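Local coordinates for protein sugar phosphate isomerase/epimerase (Parabacteroides distasonis, PDB 3OBE) that probably acts as an isomerase or epimerase of sugars or sugar phosphates, built on a xylose isomerase-like TIM barrel, at residues Y199-L205 / Q227-W232; V219-M224 / M256-I262. All blocks are in the same frame, centred on the assembly; numbering follows the deposited sequence.

Both contacts lie on the helical layer of one TIM barrel, their centres about 13 Å apart, and both are partly buried. Contact 1 joins helix 200-207 to helix 229-235 through an indole and a phenol; its tryptophan is buried, while Gln-227 and Tyr-199 are partly exposed. Contact 2 sets helix 219-224 against the start of helix 259-269 with aliphatic, selenomethionine and aromatic side chains, grading from buried Val-219 to exposed Met-224, and no hydrogen bond crosses it. The segments alternate along the chain, and they touch: Pro-229 of contact 1 packs on Val-219 and Val-223 of contact 2.

Contact 1: residues Y199-L205 / Q227-W232; sequences YIEELFL and QDPVEW
Two outer helices of the barrel meet where Trp-232, in the first turn of helix 229-235, drives the six-membered end of its indole against Tyr-199, the N-cap residue of helix 200-207. The two rings form an offset edge-to-face pair, the indole edge turned to the phenol face, with planes at 64° and Trp-232 CZ2 3.7 Å from Tyr-199 CD2. Farther round the same indole rim, Leu-205 CD1 lies in the indole plane, 3.9 Å from Trp-232 CZ3, and the CG methylene of Glu-201 meets the same CZ3. In this xylose isomerase-like TIM barrel the indole thus fills the gap between helices 200-207 and 229-235 and also touches Phe-240 of strand 240-245. Its pyrrole side is fixed by Gln-227: NE1 of Trp-232 donates to Gln-227 OE1 at 2.9 Å, a fairly straight bond (160°) that leaves almost exactly in the ring plane. The glutamine chain turns about its CB-CG bond (chi2 -59°), which brings the other end of its amide to the phenol, where NE2 of Gln-227 makes a weak hydrogen bond of 3.3 Å to Tyr-199 OH. Replacing Tyr-199, an alanine would remove both the face met by the indole edge and the hydroxyl, and is likely to open a gap beside Trp-232 and to deprive Gln-227 NE2 of this weak acceptor. Arg-177 makes a cation-pi contact with the phenol.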
ATOM      1  N   TYR A 199      -7.259  -6.096 -19.055  1.00 16.05           N
ATOM      2  CA  TYR A 199      -6.731  -5.183 -18.070  1.00 14.02           C
ATOM      3  C   TYR A 199      -5.402  -5.676 -17.532  1.00 14.26           C
ATOM      4  O   TYR A 199      -5.235  -6.862 -17.217  1.00 14.86           O
ATOM      5  CB  TYR A 199      -7.678  -5.035 -16.897  1.00 14.16           C
ATOM      6  CG  TYR A 199      -8.969  -4.361 -17.200  1.00 15.84           C
ATOM      7  CD1 TYR A 199      -9.003  -3.028 -17.608  1.00 18.58           C
ATOM      8  CD2 TYR A 199     -10.172  -5.034 -16.961  1.00 18.88           C
ATOM      9  CE1 TYR A 199     -10.205  -2.407 -17.839  1.00 19.72           C
ATOM     10  CE2 TYR A 199     -11.377  -4.397 -17.150  1.00 20.13           C
ATOM     11  CZ  TYR A 199     -11.374  -3.104 -17.589  1.00 18.83           C
ATOM     12  OH  TYR A 199     -12.574  -2.494 -17.831  1.00 26.08           O
ATOM     13  N   ILE A 200      -4.455  -4.761 -17.399  1.00 12.57           N
ATOM     14  CA  ILE A 200      -3.178  -5.101 -16.783  1.00 12.75           C
ATOM     15  C   ILE A 200      -3.350  -5.727 -15.389  1.00 12.18           C
ATOM     16  O   ILE A 200      -2.721  -6.743 -15.048  1.00 13.52           O
ATOM     17  CB  ILE A 200      -2.210  -3.906 -16.787  1.00 12.66           C
ATOM     18  CG1 ILE A 200      -1.808  -3.556 -18.242  1.00 14.94           C
ATOM     19  CG2 ILE A 200      -0.934  -4.249 -15.965  1.00 12.54           C
ATOM     20  CD1 ILE A 200      -1.104  -2.171 -18.363  1.00 15.33           C
ATOM     21  N   GLU A 201      -4.167  -5.110 -14.549  1.00 13.04           N
ATOM     22  CA  GLU A 201      -4.409  -5.625 -13.210  1.00 13.92           C
ATOM     23  C   GLU A 201      -4.879  -7.087 -13.269  1.00 13.30           C
ATOM     24  O   GLU A 201      -4.440  -7.925 -12.475  1.00 15.64           O
ATOM     25  CB  GLU A 201      -5.439  -4.751 -12.468  1.00 12.12           C
ATOM     26  CG  GLU A 201      -5.606  -5.057 -10.992  1.00 13.04           C
ATOM     27  CD  GLU A 201      -4.530  -4.568 -10.049  1.00 12.72           C
ATOM     28  OE1 GLU A 201      -3.516  -3.984 -10.501  1.00 14.22           O
ATOM     29  OE2 GLU A 201      -4.712  -4.789  -8.801  1.00 13.37           O
ATOM     30  N   GLU A 202      -5.809  -7.378 -14.189  1.00 14.21           N
ATOM     31  CA  GLU A 202      -6.310  -8.727 -14.376  1.00 14.29           C
ATOM     32  C   GLU A 202      -5.220  -9.707 -14.743  1.00 14.14           C
ATOM     33  O   GLU A 202      -5.175 -10.834 -14.248  1.00 14.34           O
ATOM     34  CB  GLU A 202      -7.479  -8.744 -15.399  1.00 13.77           C
ATOM     35  CG  GLU A 202      -7.981 -10.103 -15.750  1.00 17.55           C
ATOM     36  CD  GLU A 202      -9.222 -10.083 -16.617  1.00 21.83           C
ATOM     37  OE1 GLU A 202      -9.837  -9.036 -16.747  1.00 23.24           O
ATOM     38  OE2 GLU A 202      -9.554 -11.120 -17.180  1.00 26.22           O
ATOM     39  N   LEU A 203      -4.328  -9.311 -15.651  1.00 14.77           N
ATOM     40  CA  LEU A 203      -3.227 -10.135 -16.016  1.00 14.10           C
ATOM     41  C   LEU A 203      -2.305 -10.431 -14.814  1.00 14.53           C
ATOM     42  O   LEU A 203      -1.841 -11.564 -14.664  1.00 14.44           O
ATOM     43  CB  LEU A 203      -2.436  -9.514 -17.167  1.00 12.94           C
ATOM     44  CG  LEU A 203      -3.180  -9.484 -18.487  1.00 12.60           C
ATOM     45  CD1 LEU A 203      -2.421  -8.488 -19.430  1.00 15.02           C
ATOM     46  CD2 LEU A 203      -3.316 -10.920 -19.061  1.00 17.07           C
ATOM     47  N   PHE A 204      -2.041  -9.433 -13.985  1.00 13.60           N
ATOM     48  CA  PHE A 204      -1.216  -9.645 -12.804  1.00 13.60           C
ATOM     49  C   PHE A 204      -1.905 -10.604 -11.838  1.00 14.27           C
ATOM     50  O   PHE A 204      -1.277 -11.540 -11.326  1.00 14.64           O
ATOM     51  CB  PHE A 204      -0.910  -8.353 -12.043  1.00 13.33           C
ATOM     52  CG  PHE A 204       0.030  -7.405 -12.700  1.00 14.56           C
ATOM     53  CD1 PHE A 204       0.842  -7.735 -13.772  1.00 14.18           C
ATOM     54  CD2 PHE A 204       0.092  -6.126 -12.228  1.00 14.94           C
ATOM     55  CE1 PHE A 204       1.721  -6.795 -14.319  1.00 15.09           C
ATOM     56  CE2 PHE A 204       0.950  -5.213 -12.750  1.00 13.28           C
ATOM     57  CZ  PHE A 204       1.760  -5.521 -13.809  1.00 13.12           C
ATOM     58  N   LEU A 205      -3.188 -10.423 -11.617  1.00 14.44           N
ATOM     59  CA  LEU A 205      -3.946 -11.373 -10.795  1.00 14.65           C
ATOM     60  C   LEU A 205      -3.881 -12.801 -11.294  1.00 16.27           C
ATOM     61  O   LEU A 205      -3.625 -13.750 -10.520  1.00 16.22           O
ATOM     62  CB  LEU A 205      -5.398 -10.895 -10.672  1.00 14.03           C
ATOM     63  CG  LEU A 205      -5.563  -9.644  -9.795  1.00 13.66           C
ATOM     64  CD1 LEU A 205      -6.797  -8.820 -10.207  1.00 13.89           C
ATOM     65  CD2 LEU A 205      -5.695  -9.994  -8.301  1.00 14.12           C
ATOM     66  N   GLN A 227     -13.066   2.357 -12.851  1.00 13.36           N
ATOM     67  CA  GLN A 227     -13.419   1.043 -12.315  1.00 15.91           C
ATOM     68  C   GLN A 227     -14.217   1.159 -11.014  1.00 17.10           C
ATOM     69  O   GLN A 227     -14.004   2.075 -10.212  1.00 17.24           O
ATOM     70  CB  GLN A 227     -12.164   0.240 -12.026  1.00 16.20           C
ATOM     71  CG  GLN A 227     -11.264   0.021 -13.235  1.00 18.26           C
ATOM     72  CD  GLN A 227     -11.969  -0.697 -14.342  1.00 21.12           C
ATOM     73  OE1 GLN A 227     -12.587  -1.753 -14.122  1.00 18.75           O
ATOM     74  NE2 GLN A 227     -11.937  -0.130 -15.545  1.00 25.39           N
ATOM     75  N   ASP A 228     -15.088   0.185 -10.788  1.00 17.02           N
ATOM     76  CA  ASP A 228     -15.745   0.007  -9.491  1.00 16.56           C
ATOM     77  C   ASP A 228     -14.829  -0.886  -8.618  1.00 16.97           C
ATOM     78  O   ASP A 228     -14.698  -2.105  -8.873  1.00 16.49           O
ATOM     79  CB  ASP A 228     -17.100  -0.639  -9.713  1.00 17.78           C
ATOM     80  CG  ASP A 228     -17.860  -0.876  -8.430  1.00 17.36           C
ATOM     81  OD1 ASP A 228     -17.348  -0.429  -7.408  1.00 19.19           O
ATOM     82  OD2 ASP A 228     -18.968  -1.494  -8.479  1.00 20.20           O
ATOM     83  N   PRO A 229     -14.219  -0.310  -7.573  1.00 16.75           N
ATOM     84  CA  PRO A 229     -13.345  -1.154  -6.762  1.00 16.78           C
ATOM     85  C   PRO A 229     -14.071  -2.307  -6.061  1.00 16.52           C
ATOM     86  O   PRO A 229     -13.469  -3.385  -5.846  1.00 16.50           O
ATOM     87  CB  PRO A 229     -12.736  -0.170  -5.757  1.00 16.53           C
ATOM     88  CG  PRO A 229     -13.602   1.020  -5.789  1.00 16.80           C
ATOM     89  CD  PRO A 229     -14.228   1.088  -7.105  1.00 16.83           C
ATOM     90  N   VAL A 230     -15.354  -2.138  -5.786  1.00 18.09           N
ATOM     91  CA  VAL A 230     -16.133  -3.199  -5.154  1.00 17.77           C
ATOM     92  C   VAL A 230     -16.237  -4.404  -6.095  1.00 18.88           C
ATOM     93  O   VAL A 230     -16.173  -5.555  -5.660  1.00 19.26           O
ATOM     94  CB  VAL A 230     -17.489  -2.697  -4.661  1.00 19.26           C
ATOM     95  CG1 VAL A 230     -18.364  -3.861  -4.253  1.00 22.49           C
ATOM     96  CG2 VAL A 230     -17.249  -1.714  -3.497  1.00 19.25           C
ATOM     97  N   GLU A 231     -16.345  -4.123  -7.393  1.00 18.74           N
ATOM     98  CA  GLU A 231     -16.424  -5.172  -8.404  1.00 19.40           C
ATOM     99  C   GLU A 231     -15.117  -5.974  -8.448  1.00 18.13           C
ATOM    100  O   GLU A 231     -15.146  -7.209  -8.547  1.00 17.69           O
ATOM    101  CB  GLU A 231     -16.745  -4.599  -9.780  1.00 20.83           C
ATOM    102  CG  GLU A 231     -17.138  -5.665 -10.759  1.00 23.77           C
ATOM    103  CD  GLU A 231     -17.524  -5.102 -12.138  1.00 29.71           C
ATOM    104  OE1 GLU A 231     -17.467  -3.863 -12.323  1.00 28.03           O
ATOM    105  OE2 GLU A 231     -17.846  -5.911 -13.036  1.00 31.77           O
ATOM    106  N   TRP A 232     -13.990  -5.276  -8.414  1.00 17.21           N
ATOM    107  CA  TRP A 232     -12.691  -5.947  -8.366  1.00 16.83           C
ATOM    108  C   TRP A 232     -12.545  -6.834  -7.116  1.00 17.80           C
ATOM    109  O   TRP A 232     -12.111  -7.978  -7.224  1.00 18.38           O
ATOM    110  CB  TRP A 232     -11.550  -4.961  -8.523  1.00 16.31           C
ATOM    111  CG  TRP A 232     -11.452  -4.495  -9.910  1.00 15.21           C
ATOM    112  CD1 TRP A 232     -12.176  -3.497 -10.496  1.00 18.32           C
ATOM    113  CD2 TRP A 232     -10.611  -5.037 -10.939  1.00 14.38           C
ATOM    114  NE1 TRP A 232     -11.828  -3.365 -11.811  1.00 16.98           N
ATOM    115  CE2 TRP A 232     -10.874  -4.307 -12.115  1.00 16.01           C
ATOM    116  CE3 TRP A 232      -9.677  -6.098 -10.990  1.00 16.04           C
ATOM    117  CZ2 TRP A 232     -10.211  -4.573 -13.321  1.00 15.11           C
ATOM    118  CZ3 TRP A 232      -9.038  -6.379 -12.205  1.00 15.83           C
ATOM    119  CH2 TRP A 232      -9.293  -5.614 -13.328  1.00 14.88           C
TER

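Contact 2: residues V219-M224 / M256-I262; sequences VYWAVM and MMNFPNI
A helix-to-helix seam on the outside of the TIM barrel is closed here by Met-257, a selenomethionine just before helix 259-269, whose end folds onto helix 219-224. Its chain is bent at both chi2 (-58°) and chi3 (-55°), curling the terminal methyl back over the first turn of that helix. There CE of Met-257 rests 3.4 Å from the carbonyl oxygen of Val-219 and 3.7 Å from Val-219 CG2. The selenium lies along Val-223, with SE of Met-257 3.7 Å from Val-223 CG2 as the two side chains run past each other in opposite directions. Met-257 SE also makes a Met-aromatic contact with Tyr-220, oblique to the ring and 4.1 Å from its CD1, the two side chains crossing nearly at a right angle. Deeper in, Val-219 and Ile-262 meet tip to tip, CG1 of the valine 3.9 Å from CG2 of the isoleucine, while CE1 of Phe-259 approaches Val-219 CG2. At the outer end the contact thins to a pair of selenomethionines, Met-224 and Met-256, a tentative contact because Met-256 is modelled in two conformers. Asn-258 caps helix 259-269, its OD1 accepting from Asn-261 N at 3.1 Å. The Tyr-220 hydroxyl is bound by Arg-248, and Lys-246 makes a cation-pi contact with the same ring. On the barrel side, Ile-245 of strand 240-245 touches Val-219 and Phe-259 and Leu-243 touches Ile-262, while Pro-229 and Val-230 of helix 229-235 pack alongside.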
ATOM      1  N   VAL A 219      -8.348   1.991  -3.971  1.00 13.03           N
ATOM      2  CA  VAL A 219      -9.730   2.156  -4.366  1.00 14.03           C
ATOM      3  C   VAL A 219      -9.917   3.460  -5.140  1.00 14.51           C
ATOM      4  O   VAL A 219     -10.745   3.543  -6.065  1.00 14.27           O
ATOM      5  CB  VAL A 219     -10.688   2.024  -3.173  1.00 15.43           C
ATOM      6  CG1 VAL A 219     -10.607   0.613  -2.632  1.00 17.28           C
ATOM      7  CG2 VAL A 219     -10.407   3.102  -2.083  1.00 14.15           C
ATOM      8  N   TYR A 220      -9.158   4.492  -4.781  1.00 14.75           N
ATOM      9  CA  TYR A 220      -9.281   5.797  -5.455  1.00 14.96           C
ATOM     10  C   TYR A 220      -8.737   5.733  -6.867  1.00 14.41           C
ATOM     11  O   TYR A 220      -9.390   6.172  -7.788  1.00 14.69           O
ATOM     12  CB  TYR A 220      -8.520   6.866  -4.701  1.00 14.28           C
ATOM     13  CG  TYR A 220      -8.512   8.208  -5.352  1.00 13.49           C
ATOM     14  CD1 TYR A 220      -9.617   9.096  -5.234  1.00 14.61           C
ATOM     15  CD2 TYR A 220      -7.401   8.646  -6.077  1.00 13.06           C
ATOM     16  CE1 TYR A 220      -9.552  10.388  -5.815  1.00 15.47           C
ATOM     17  CE2 TYR A 220      -7.376   9.901  -6.647  1.00 14.45           C
ATOM     18  CZ  TYR A 220      -8.434  10.756  -6.508  1.00 15.21           C
ATOM     19  OH  TYR A 220      -8.393  11.994  -7.074  1.00 15.79           O
ATOM     20  N   TRP A 221      -7.535   5.194  -7.041  1.00 12.71           N
ATOM     21  CA  TRP A 221      -6.960   5.200  -8.389  1.00 12.94           C
ATOM     22  C   TRP A 221      -7.726   4.204  -9.285  1.00 12.88           C
ATOM     23  O   TRP A 221      -7.760   4.386 -10.507  1.00 13.02           O
ATOM     24  CB  TRP A 221      -5.462   4.885  -8.350  1.00 13.53           C
ATOM     25  CG  TRP A 221      -4.640   5.992  -7.712  1.00 13.35           C
ATOM     26  CD1 TRP A 221      -3.856   5.878  -6.592  1.00 14.75           C
ATOM     27  CD2 TRP A 221      -4.521   7.365  -8.128  1.00 13.03           C
ATOM     28  NE1 TRP A 221      -3.247   7.063  -6.312  1.00 14.21           N
ATOM     29  CE2 TRP A 221      -3.633   8.002  -7.227  1.00 14.04           C
ATOM     30  CE3 TRP A 221      -5.051   8.113  -9.185  1.00 13.31           C
ATOM     31  CZ2 TRP A 221      -3.307   9.355  -7.332  1.00 15.35           C
ATOM     32  CZ3 TRP A 221      -4.717   9.447  -9.276  1.00 14.05           C
ATOM     33  CH2 TRP A 221      -3.861  10.057  -8.353  1.00 16.15           C
ATOM     34  N   ALA A 222      -8.410   3.231  -8.692  1.00 13.38           N
ATOM     35  CA  ALA A 222      -9.321   2.375  -9.456  1.00 12.70           C
ATOM     36  C   ALA A 222     -10.516   3.200  -9.985  1.00 13.33           C
ATOM     37  O   ALA A 222     -10.799   3.196 -11.193  1.00 12.13           O
ATOM     38  CB  ALA A 222      -9.813   1.213  -8.599  1.00 13.20           C
ATOM     39  N   VAL A 223     -11.154   3.983  -9.104  1.00 12.46           N
ATOM     40  CA  VAL A 223     -12.231   4.911  -9.573  1.00 12.79           C
ATOM     41  C   VAL A 223     -11.738   5.907 -10.640  1.00 12.14           C
ATOM     42  O   VAL A 223     -12.440   6.145 -11.644  1.00 13.01           O
ATOM     43  CB  VAL A 223     -12.912   5.627  -8.398  1.00 12.24           C
ATOM     44  CG1 VAL A 223     -13.902   6.686  -8.933  1.00 14.43           C
ATOM     45  CG2 VAL A 223     -13.622   4.569  -7.467  1.00 14.02           C
HETATM   46  N   MSE A 224     -10.510   6.424 -10.499  1.00 11.84           N
HETATM   47  CA  MSE A 224      -9.937   7.335 -11.452  1.00 13.97           C
HETATM   48  C   MSE A 224      -9.563   6.637 -12.754  1.00 13.65           C
HETATM   49  O   MSE A 224      -9.417   7.302 -13.780  1.00 16.23           O
HETATM   50  CB  MSE A 224      -8.714   8.052 -10.881  1.00 14.66           C
HETATM   51  CG  MSE A 224      -9.061   8.909  -9.703  1.00 15.37           C
HETATM   52 SE   MSE A 224      -9.886  10.559 -10.242  0.75 16.87          SE
HETATM   53  CE  MSE A 224      -8.346  11.444 -10.911  1.00 18.14           C
HETATM   54  N   MSE A 256     -16.901  11.612  -4.737  0.50 17.30           N
HETATM   55  CA  MSE A 256     -16.470  10.498  -5.662  0.50 17.63           C
HETATM   56  C   MSE A 256     -16.550   8.954  -5.337  0.50 17.52           C
HETATM   57  O   MSE A 256     -16.844   8.183  -6.249  0.50 20.35           O
HETATM   58  CB  MSE A 256     -15.055  10.803  -6.199  0.50 17.70           C
HETATM   59  CG  MSE A 256     -14.875  12.233  -6.671  0.50 19.68           C
HETATM   60 SE   MSE A 256     -13.024  12.509  -7.275  0.38 24.34          SE
HETATM   61  CE  MSE A 256     -13.057  10.902  -8.245  0.50 15.38           C
HETATM   62  N   MSE A 257     -16.268   8.476  -4.119  1.00 17.93           N
HETATM   63  CA  MSE A 257     -15.997   7.260  -3.350  1.00 15.35           C
HETATM   64  C   MSE A 257     -17.207   6.916  -2.470  1.00 16.22           C
HETATM   65  O   MSE A 257     -17.774   7.787  -1.809  1.00 17.58           O
HETATM   66  CB  MSE A 257     -14.721   7.427  -2.482  1.00 14.90           C
HETATM   67  CG  MSE A 257     -13.528   8.066  -3.178  1.00 14.50           C
HETATM   68 SE   MSE A 257     -13.056   7.018  -4.707  0.75 15.81          SE
HETATM   69  CE  MSE A 257     -12.803   5.248  -3.923  1.00 19.55           C
ATOM     70  N   ASN A 258     -17.562   5.636  -2.481  1.00 16.39           N
ATOM     71  CA  ASN A 258     -18.590   5.094  -1.600  1.00 16.46           C
ATOM     72  C   ASN A 258     -17.895   4.219  -0.554  1.00 16.48           C
ATOM     73  O   ASN A 258     -17.784   3.001  -0.703  1.00 16.39           O
ATOM     74  CB  ASN A 258     -19.604   4.300  -2.411  1.00 16.81           C
ATOM     75  CG  ASN A 258     -20.872   4.012  -1.588  1.00 17.10           C
ATOM     76  OD1 ASN A 258     -20.766   3.768  -0.385  1.00 18.95           O
ATOM     77  ND2 ASN A 258     -22.009   3.984  -2.227  1.00 16.09           N
ATOM     78  N   PHE A 259     -17.372   4.862   0.476  1.00 17.06           N
ATOM     79  CA  PHE A 259     -16.644   4.162   1.523  1.00 16.55           C
ATOM     80  C   PHE A 259     -17.540   3.188   2.279  1.00 17.30           C
ATOM     81  O   PHE A 259     -17.078   2.112   2.625  1.00 17.95           O
ATOM     82  CB  PHE A 259     -15.881   5.144   2.416  1.00 16.43           C
ATOM     83  CG  PHE A 259     -14.685   5.733   1.721  1.00 14.93           C
ATOM     84  CD1 PHE A 259     -13.663   4.889   1.302  1.00 16.04           C
ATOM     85  CD2 PHE A 259     -14.610   7.072   1.420  1.00 15.22           C
ATOM     86  CE1 PHE A 259     -12.567   5.357   0.612  1.00 14.87           C
ATOM     87  CE2 PHE A 259     -13.483   7.545   0.714  1.00 14.53           C
ATOM     88  CZ  PHE A 259     -12.484   6.687   0.361  1.00 14.85           C
ATOM     89  N   PRO A 260     -18.837   3.508   2.474  1.00 18.28           N
ATOM     90  CA  PRO A 260     -19.665   2.489   3.147  1.00 18.73           C
ATOM     91  C   PRO A 260     -19.663   1.174   2.385  1.00 19.11           C
ATOM     92  O   PRO A 260     -19.491   0.122   2.967  1.00 18.44           O
ATOM     93  CB  PRO A 260     -21.030   3.144   3.196  1.00 20.43           C
ATOM     94  CG  PRO A 260     -20.727   4.582   3.387  1.00 19.35           C
ATOM     95  CD  PRO A 260     -19.538   4.811   2.452  1.00 17.80           C
ATOM     96  N   ASN A 261     -19.766   1.229   1.055  1.00 18.76           N
ATOM     97  CA  ASN A 261     -19.721  -0.011   0.269  1.00 18.42           C
ATOM     98  C   ASN A 261     -18.368  -0.660   0.159  1.00 17.62           C
ATOM     99  O   ASN A 261     -18.290  -1.881   0.128  1.00 18.12           O
ATOM    100  CB  ASN A 261     -20.282   0.199  -1.120  1.00 18.90           C
ATOM    101  CG  ASN A 261     -21.787   0.336  -1.130  1.00 20.04           C
ATOM    102  OD1 ASN A 261     -22.523   0.020  -0.162  1.00 21.47           O
ATOM    103  ND2 ASN A 261     -22.289   0.817  -2.257  1.00 22.28           N
ATOM    104  N   ILE A 262     -17.309   0.149   0.049  1.00 16.53           N
ATOM    105  CA  ILE A 262     -15.940  -0.356   0.001  1.00 16.28           C
ATOM    106  C   ILE A 262     -15.596  -1.114   1.275  1.00 16.56           C
ATOM    107  O   ILE A 262     -15.108  -2.257   1.214  1.00 15.42           O
ATOM    108  CB  ILE A 262     -14.947   0.778  -0.283  1.00 16.07           C
ATOM    109  CG1 ILE A 262     -15.104   1.241  -1.738  1.00 18.47           C
ATOM    110  CG2 ILE A 262     -13.504   0.381   0.040  1.00 14.72           C
ATOM    111  CD1 ILE A 262     -14.470   2.577  -2.041  1.00 14.88           C
TER